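Local coordinates for putative hydrolase (Campylobacter jejuni, PDB 3D6L), which is a hexameric thioesterase of the hot dog fold and acyl coenzyme A hydrolase family that probably hydrolyses long-chain fatty acyl-CoA, at residues 38-43 and 71-76; 31-36 and 104-109; 76-81 and 127-132. All coordinates share one frame; numbering follows the deposited sequence.

Interaction 1 (38-43 and 71-76)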
loop_
_atom_site.group_PDB
_atom_site.type_symbol
_atom_site.label_atom_id
_atom_site.label_comp_id
_atom_site.label_asym_id
_atom_site.label_seq_id
_atom_site.Cartn_x
_atom_site.Cartn_y
_atom_site.Cartn_z
ATOM N N ALA A 38 -1.466 4.464 21.383
ATOM C CA ALA A 38 -1.197 3.113 21.869
ATOM C C ALA A 38 0.184 2.994 22.521
ATOM O O ALA A 38 0.324 2.377 23.593
ATOM C CB ALA A 38 -1.349 2.111 20.744
ATOM N N ILE A 39 1.195 3.590 21.884
ATOM C CA ILE A 39 2.550 3.638 22.442
ATOM C C ILE A 39 2.544 4.280 23.828
ATOM O O ILE A 39 3.249 3.820 24.734
ATOM C CB ILE A 39 3.529 4.413 21.520
ATOM C CG1 ILE A 39 3.813 3.608 20.251
ATOM C CG2 ILE A 39 4.854 4.727 22.253
ATOM C CD1 ILE A 39 4.409 4.430 19.149
ATOM N N ALA A 40 1.745 5.338 23.982
ATOM C CA ALA A 40 1.628 6.049 25.252
ATOM C C ALA A 40 0.908 5.204 26.289
ATOM O O ALA A 40 1.335 5.144 27.442
ATOM C CB ALA A 40 0.922 7.381 25.067
ATOM N N ALA A 41 -0.177 4.554 25.871
ATOM C CA ALA A 41 -0.968 3.690 26.750
ATOM C C ALA A 41 -0.195 2.451 27.212
ATOM O O ALA A 41 -0.360 2.009 28.348
ATOM C CB ALA A 41 -2.270 3.293 26.071
ATOM N N ARG A 42 0.645 1.899 26.337
ATOM C CA ARG A 42 1.465 0.733 26.687
ATOM C C ARG A 42 2.530 1.011 27.763
ATOM O O ARG A 42 3.022 0.077 28.391
ATOM C CB ARG A 42 2.095 0.092 25.448
ATOM C CG ARG A 42 1.193 -0.918 24.752
ATOM C CD ARG A 42 1.960 -1.777 23.741
ATOM N NE ARG A 42 2.658 -0.953 22.751
ATOM C CZ ARG A 42 2.119 -0.485 21.623
ATOM N NH1 ARG A 42 0.857 -0.762 21.300
ATOM N NH2 ARG A 42 2.858 0.263 20.802
ATOM N N GLU A 43 2.877 2.280 27.984
ATOM C CA GLU A 43 3.684 2.652 29.154
ATOM C C GLU A 43 3.025 2.209 30.472
ATOM O O GLU A 43 3.703 2.035 31.499
ATOM C CB GLU A 43 3.924 4.157 29.195
ATOM C CG GLU A 43 5.023 4.640 28.267
ATOM C CD GLU A 43 5.020 6.155 28.102
ATOM O OE1 GLU A 43 5.815 6.663 27.271
ATOM O OE2 GLU A 43 4.208 6.837 28.787
ATOM N N CYS A 71 3.241 13.162 16.332
ATOM C CA CYS A 71 2.125 12.835 17.198
ATOM C C CYS A 71 2.601 12.790 18.630
ATOM O O CYS A 71 3.415 11.936 19.003
ATOM C CB CYS A 71 1.521 11.478 16.833
ATOM S SG CYS A 71 0.954 11.331 15.141
ATOM N N TYR A 72 2.069 13.714 19.419
ATOM C CA TYR A 72 2.357 13.816 20.832
ATOM C C TYR A 72 1.214 13.218 21.626
ATOM O O TYR A 72 0.061 13.258 21.197
ATOM C CB TYR A 72 2.529 15.278 21.217
ATOM C CG TYR A 72 3.660 15.967 20.500
ATOM C CD1 TYR A 72 3.467 16.552 19.244
ATOM C CD2 TYR A 72 4.937 16.038 21.080
ATOM C CE1 TYR A 72 4.514 17.193 18.582
ATOM C CE2 TYR A 72 5.993 16.684 20.428
ATOM C CZ TYR A 72 5.772 17.254 19.180
ATOM O OH TYR A 72 6.805 17.889 18.535
ATOM N N SER A 73 1.538 12.685 22.796
ATOM C CA SER A 73 0.559 12.013 23.630
ATOM C C SER A 73 0.668 12.402 25.088
ATOM O O SER A 73 1.770 12.584 25.616
ATOM C CB SER A 73 0.724 10.512 23.504
ATOM O OG SER A 73 0.585 10.135 22.147
ATOM N N LYS A 74 -0.488 12.551 25.729
ATOM C CA LYS A 74 -0.542 12.655 27.174
ATOM C C LYS A 74 -1.611 11.723 27.741
ATOM O O LYS A 74 -2.797 11.847 27.424
ATOM C CB LYS A 74 -0.771 14.103 27.624
ATOM C CG LYS A 74 -0.663 14.274 29.141
ATOM C CD LYS A 74 -0.578 15.727 29.564
ATOM C CE LYS A 74 -0.841 15.869 31.066
ATOM N NZ LYS A 74 0.237 15.268 31.916
ATOM N N VAL A 75 -1.179 10.784 28.575
ATOM C CA VAL A 75 -2.114 9.950 29.309
ATOM C C VAL A 75 -2.862 10.860 30.262
ATOM O O VAL A 75 -2.279 11.502 31.126
ATOM C CB VAL A 75 -1.424 8.812 30.066
ATOM C CG1 VAL A 75 -2.451 7.987 30.840
ATOM C CG2 VAL A 75 -0.654 7.933 29.094
ATOM N N VAL A 76 -4.164 10.914 30.057
ATOM C CA VAL A 76 -5.045 11.856 30.710
ATOM C C VAL A 76 -5.753 11.171 31.883
ATOM O O VAL A 76 -6.019 11.796 32.910
ATOM C CB VAL A 76 -6.058 12.417 29.654
ATOM C CG1 VAL A 76 -7.395 12.841 30.280
ATOM C CG2 VAL A 76 -5.424 13.551 28.867
#
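No flat side-chain group takes part where A40 meets S73 and V75; the guanidinium of R42 lies on the far side of the helix, where A38 O sits over the centre of one of its faces, 3.8 Å above the guanidinium plane. That oxygen also accepts the backbone bond from R42 N. The contact itself is made by small groups. A40 CB points toward the strand and meets S73 CB at 3.5 Å, methyl against methylene, while S73 OG stands a little farther off, 4.0 Å from A40 CB. With OG anti to the carbonyl carbon (chi1 -58°), the serine hydroxyl sits beside its own backbone N and reaches A36 O, one turn back along the helix, in a weak hydrogen bond. This is the central element of the hot dog fold, the long helix 26-42 wrapped by an antiparallel sheet, here laid against strand 68-78. Alanine and serine let the two backbones come close, A40 CA lying 6.3 Å from S73 CA. V75, two residues on and on the same face of the strand, extends the contact with one branch: CG2 rests 3.8 Å from A40 O and 4.4 Å from A40 CB. Next to this patch, S73 also packs on V85 of strand 82-94, and I39 and R42 turn to I68 of a neighbouring subunit.

Interaction 2 (31-36 and 104-109)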
loop_
_atom_site.group_PDB
_atom_site.type_symbol
_atom_site.label_atom_id
_atom_site.label_comp_id
_atom_site.label_asym_id
_atom_site.label_seq_id
_atom_site.Cartn_x
_atom_site.Cartn_y
_atom_site.Cartn_z
ATOM N N SER A 31 -4.955 6.995 11.710
ATOM C CA SER A 31 -4.106 5.807 11.885
ATOM C C SER A 31 -2.901 6.151 12.747
ATOM O O SER A 31 -2.577 5.424 13.699
ATOM C CB SER A 31 -3.623 5.267 10.535
ATOM O OG SER A 31 -4.709 4.981 9.672
ATOM N N GLN A 32 -2.244 7.264 12.406
ATOM C CA GLN A 32 -1.133 7.788 13.193
ATOM C C GLN A 32 -1.540 8.066 14.640
ATOM O O GLN A 32 -0.785 7.774 15.576
ATOM C CB GLN A 32 -0.568 9.064 12.562
ATOM C CG GLN A 32 -0.318 8.998 11.050
ATOM C CD GLN A 32 0.281 7.667 10.555
ATOM O OE1 GLN A 32 1.270 7.158 11.103
ATOM N NE2 GLN A 32 -0.325 7.110 9.498
ATOM N N ILE A 33 -2.741 8.620 14.815
ATOM C CA ILE A 33 -3.267 8.946 16.147
ATOM C C ILE A 33 -3.482 7.677 16.961
ATOM O O ILE A 33 -3.031 7.585 18.107
ATOM C CB ILE A 33 -4.560 9.786 16.055
ATOM C CG1 ILE A 33 -4.216 11.200 15.561
ATOM C CG2 ILE A 33 -5.292 9.827 17.394
ATOM C CD1 ILE A 33 -5.398 12.013 15.058
ATOM N N ASP A 34 -4.144 6.695 16.353
ATOM C CA ASP A 34 -4.419 5.435 17.018
ATOM C C ASP A 34 -3.124 4.753 17.459
ATOM O O ASP A 34 -3.013 4.297 18.598
ATOM C CB ASP A 34 -5.251 4.518 16.116
ATOM C CG ASP A 34 -5.893 3.368 16.885
ATOM O OD1 ASP A 34 -5.849 3.373 18.135
ATOM O OD2 ASP A 34 -6.450 2.451 16.251
ATOM N N LEU A 35 -2.134 4.720 16.572
ATOM C CA LEU A 35 -0.835 4.114 16.883
ATOM C C LEU A 35 -0.013 4.877 17.933
ATOM O O LEU A 35 0.599 4.256 18.814
ATOM C CB LEU A 35 -0.018 3.918 15.607
ATOM C CG LEU A 35 -0.478 2.820 14.648
ATOM C CD1 LEU A 35 0.331 2.887 13.350
ATOM C CD2 LEU A 35 -0.401 1.421 15.283
ATOM N N ALA A 36 0.012 6.210 17.827
ATOM C CA ALA A 36 0.749 7.067 18.768
ATOM C C ALA A 36 0.159 7.006 20.174
ATOM O O ALA A 36 0.900 6.965 21.156
ATOM C CB ALA A 36 0.779 8.496 18.280
ATOM N N ASN A 104 -0.329 23.050 14.520
ATOM C CA ASN A 104 -1.165 22.099 15.243
ATOM C C ASN A 104 -2.337 21.745 14.342
ATOM O O ASN A 104 -3.188 22.579 14.027
ATOM C CB ASN A 104 -1.635 22.656 16.586
ATOM C CG ASN A 104 -2.395 21.620 17.431
ATOM O OD1 ASN A 104 -2.246 20.401 17.262
ATOM N ND2 ASN A 104 -3.215 22.114 18.354
ATOM N N VAL A 105 -2.362 20.491 13.924
ATOM C CA VAL A 105 -3.095 20.116 12.737
ATOM C C VAL A 105 -4.314 19.244 13.042
ATOM O O VAL A 105 -5.344 19.367 12.377
ATOM C CB VAL A 105 -2.116 19.519 11.694
ATOM C CG1 VAL A 105 -1.985 18.014 11.824
ATOM C CG2 VAL A 105 -2.503 19.950 10.299
ATOM N N THR A 106 -4.202 18.386 14.057
ATOM C CA THR A 106 -5.329 17.573 14.523
ATOM C C THR A 106 -5.198 17.147 15.995
ATOM O O THR A 106 -4.122 17.201 16.577
ATOM C CB THR A 106 -5.734 16.381 13.528
ATOM O OG1 THR A 106 -5.986 15.166 14.253
ATOM C CG2 THR A 106 -4.689 16.115 12.493
ATOM N N SER A 107 -6.318 16.729 16.574
ATOM C CA SER A 107 -6.430 16.492 17.999
ATOM C C SER A 107 -7.370 15.316 18.261
ATOM O O SER A 107 -8.331 15.123 17.526
ATOM C CB SER A 107 -7.014 17.739 18.635
ATOM O OG SER A 107 -7.065 17.610 20.027
ATOM N N ALA A 108 -7.104 14.527 19.298
ATOM C CA ALA A 108 -7.994 13.410 19.630
ATOM C C ALA A 108 -7.835 12.899 21.052
ATOM O O ALA A 108 -6.771 13.011 21.647
ATOM C CB ALA A 108 -7.825 12.253 18.629
ATOM N N LEU A 109 -8.916 12.329 21.572
ATOM C CA LEU A 109 -8.925 11.661 22.869
ATOM C C LEU A 109 -9.237 10.190 22.625
ATOM O O LEU A 109 -10.363 9.846 22.265
ATOM C CB LEU A 109 -10.016 12.259 23.760
ATOM C CG LEU A 109 -9.799 12.514 25.255
ATOM C CD1 LEU A 109 -11.171 12.631 25.942
ATOM C CD2 LEU A 109 -8.912 11.466 25.943
#
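I33 reaches strand 100-115 with two separate branches, each meeting a different residue. Its CG2 methyl, anti to the backbone N, sets against A108 CB at 3.7 Å, a purely apolar touch. The other branch runs through CG1, anti to the carbonyl carbon (chi1 -71°), and extends so that CD1 comes to T106 OG1 at 3.3 Å; the two side chains meet at a slant there, and the contact is van der Waals packing with no hydrogen bond. T106 and A108 are two apart on the strand and both point their CB atoms at the helix, whereas S107 between them points away and gives its hydroxyl a hydrogen bond with E88. Farther out, V87 and V89 of strand 82-94 and M54 of strand 48-58 also pack on I33. V105 and T106 both face V89, a classic beta bulge. The helix is fixed in turn by D34, whose OD1 bonds to T51 OG1 and whose carbonyl oxygen bonds to the hydroxyl of Y112. I33 is thus one point at which the long helix beds into the sheet that wraps it, the arrangement from which the hot dog fold takes its name.

Interaction 3 (76-81 and 127-132)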
loop_
_atom_site.group_PDB
_atom_site.type_symbol
_atom_site.label_atom_id
_atom_site.label_comp_id
_atom_site.label_asym_id
_atom_site.label_seq_id
_atom_site.Cartn_x
_atom_site.Cartn_y
_atom_site.Cartn_z
ATOM N N VAL A 76 -4.164 10.914 30.057
ATOM C CA VAL A 76 -5.045 11.856 30.710
ATOM C C VAL A 76 -5.753 11.171 31.883
ATOM O O VAL A 76 -6.019 11.796 32.910
ATOM C CB VAL A 76 -6.058 12.417 29.654
ATOM C CG1 VAL A 76 -7.395 12.841 30.280
ATOM C CG2 VAL A 76 -5.424 13.551 28.867
ATOM N N ASN A 77 -6.046 9.883 31.723
ATOM C CA ASN A 77 -6.779 9.130 32.727
ATOM C C ASN A 77 -6.455 7.645 32.733
ATOM O O ASN A 77 -6.224 7.044 31.689
ATOM C CB ASN A 77 -8.275 9.318 32.526
ATOM C CG ASN A 77 -9.012 9.445 33.830
ATOM O OD1 ASN A 77 -9.281 10.558 34.293
ATOM N ND2 ASN A 77 -9.317 8.311 34.459
ATOM N N VAL A 78 -6.441 7.062 33.924
ATOM C CA VAL A 78 -6.210 5.636 34.084
ATOM C C VAL A 78 -7.270 5.079 35.020
ATOM O O VAL A 78 -7.497 5.613 36.104
ATOM C CB VAL A 78 -4.797 5.333 34.645
ATOM C CG1 VAL A 78 -4.591 3.840 34.807
ATOM C CG2 VAL A 78 -3.716 5.907 33.736
ATOM N N GLY A 79 -7.930 4.016 34.579
ATOM C CA GLY A 79 -8.939 3.340 35.377
ATOM C C GLY A 79 -8.352 2.055 35.913
ATOM O O GLY A 79 -7.163 1.989 36.194
ATOM N N ASN A 80 -9.190 1.037 36.053
ATOM C CA ASN A 80 -8.753 -0.276 36.501
ATOM C C ASN A 80 -8.080 -1.035 35.345
ATOM O O ASN A 80 -7.020 -1.647 35.533
ATOM C CB ASN A 80 -9.944 -1.026 37.130
ATOM C CG ASN A 80 -9.843 -2.541 36.993
ATOM O OD1 ASN A 80 -9.069 -3.199 37.696
ATOM N ND2 ASN A 80 -10.650 -3.105 36.090
ATOM N N THR A 81 -8.686 -0.965 34.153
ATOM C CA THR A 81 -8.109 -1.540 32.926
ATOM C C THR A 81 -8.003 -0.544 31.752
ATOM O O THR A 81 -7.317 -0.825 30.760
ATOM C CB THR A 81 -8.900 -2.776 32.421
ATOM O OG1 THR A 81 -10.271 -2.418 32.229
ATOM C CG2 THR A 81 -8.810 -3.936 33.401
ATOM N N GLU A 127 1.948 0.127 40.463
ATOM C CA GLU A 127 3.294 0.684 40.337
ATOM C C GLU A 127 3.449 1.598 39.121
ATOM O O GLU A 127 4.011 2.683 39.229
ATOM C CB GLU A 127 4.341 -0.424 40.280
ATOM C CG GLU A 127 5.775 0.105 40.151
ATOM C CD GLU A 127 6.805 -1.004 40.086
ATOM O OE1 GLU A 127 6.780 -1.890 40.976
ATOM O OE2 GLU A 127 7.649 -0.986 39.158
ATOM N N LEU A 128 2.961 1.145 37.969
ATOM C CA LEU A 128 3.040 1.922 36.738
ATOM C C LEU A 128 2.145 3.149 36.818
ATOM O O LEU A 128 2.479 4.204 36.273
ATOM C CB LEU A 128 2.672 1.068 35.527
ATOM C CG LEU A 128 3.582 -0.114 35.183
ATOM C CD1 LEU A 128 2.989 -0.879 34.017
ATOM C CD2 LEU A 128 5.013 0.314 34.879
ATOM N N LYS A 129 1.012 3.005 37.504
ATOM C CA LYS A 129 0.146 4.139 37.810
ATOM C C LYS A 129 0.875 5.152 38.681
ATOM O O LYS A 129 0.788 6.350 38.420
ATOM C CB LYS A 129 -1.141 3.691 38.503
ATOM C CG LYS A 129 -2.097 2.923 37.624
ATOM C CD LYS A 129 -3.469 2.903 38.258
ATOM C CE LYS A 129 -4.260 1.677 37.846
ATOM N NZ LYS A 129 -5.531 1.587 38.611
ATOM N N ARG A 130 1.595 4.671 39.701
ATOM C CA ARG A 130 2.356 5.541 40.608
ATOM C C ARG A 130 3.448 6.336 39.894
ATOM O O ARG A 130 3.590 7.533 40.132
ATOM C CB ARG A 130 2.961 4.757 41.780
ATOM C CG ARG A 130 2.013 4.545 42.963
ATOM C CD ARG A 130 2.753 4.100 44.236
ATOM N NE ARG A 130 3.572 2.905 44.021
ATOM C CZ ARG A 130 3.133 1.648 44.087
ATOM N NH1 ARG A 130 1.863 1.389 44.371
ATOM N NH2 ARG A 130 3.973 0.643 43.865
ATOM N N ILE A 131 4.208 5.678 39.016
ATOM C CA ILE A 131 5.297 6.357 38.301
ATOM C C ILE A 131 4.817 7.263 37.163
ATOM O O ILE A 131 5.628 7.950 36.532
ATOM C CB ILE A 131 6.416 5.387 37.799
ATOM C CG1 ILE A 131 5.863 4.315 36.865
ATOM C CG2 ILE A 131 7.146 4.760 38.975
ATOM C CD1 ILE A 131 6.937 3.474 36.199
ATOM N N HIS A 132 3.508 7.257 36.909
ATOM C CA HIS A 132 2.899 8.119 35.889
ATOM C C HIS A 132 1.952 9.173 36.487
ATOM O O HIS A 132 1.213 9.846 35.763
ATOM C CB HIS A 132 2.197 7.275 34.813
ATOM C CG HIS A 132 3.142 6.590 33.875
ATOM N ND1 HIS A 132 3.440 5.246 33.963
ATOM C CD2 HIS A 132 3.873 7.069 32.838
ATOM C CE1 HIS A 132 4.309 4.925 33.020
ATOM N NE2 HIS A 132 4.586 6.012 32.322
#
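K129 passes across V78 and finishes on the carbonyl of G79, and the contact divides at that point into a packed and a looser half. In the packed half the methylenes of the lysine cross the valine branch CG1: K129 CD and CE each stand 3.7 Å from V78 CG1, with K129 CG only slightly farther away. Because V78 places CG1 anti to its backbone N (chi1 180°), this methyl faces the lysine. V78 also packs on L44, I124 and F134, so its side chain sits among apolar partners although the region is near the surface. The lysine chain is extended beyond CG, which carries the ammonium past the valine to the turn that follows. There K129 NZ donates to G79 O at 2.9 Å, approaching from above the carbonyl plane, 38° out of it, with a C=O...N angle of 137°. The whole arrangement fastens the short helix 126-130, which comes after the last strand of the hot dog sheet, to the end of strand 68-78 where the chain turns toward strand 82-94. Earlier in strand 68-78 V76 and N77 form a classic beta bulge, both facing S84. The outer side is much thinner: N80 is exposed and comes near only through its backbone, its CA 4.3 Å from K129 NZ, while its side chain sets out away from the helix. G79 has no side chain, and it meets the lysine through its carbonyl. At the other end of the helical segment H132 folds back, ND1 donating to L128 O at 2.7 Å with the oxygen close to the ring plane. On the exposed flank E127 CA lies against one face of the R130 guanidinium, offset toward its rim, and R130 has a long, weak ion pair to E126.

From the N terminus the chain passes through strand 9-12 into helix 26-42, which supplies the first partner of interactions 1 and 2. Strand 68-78 returns to the end of that helix and closes the inner loop, interaction 1; strand 100-115 closes the outer one, interaction 2, so the first nests inside the second. Helix and sheet are thereby joined at two places about 10 Å apart between centres. Interaction 3 opens at V76, the residue it shares with interaction 1, and closes in helix 126-130, beyond strand 100-115; it therefore follows interaction 1 in series and crosses interaction 2. It ties the C-terminal helix to the sheet, and E43 touches H132 and L128 between interactions 1 and 3.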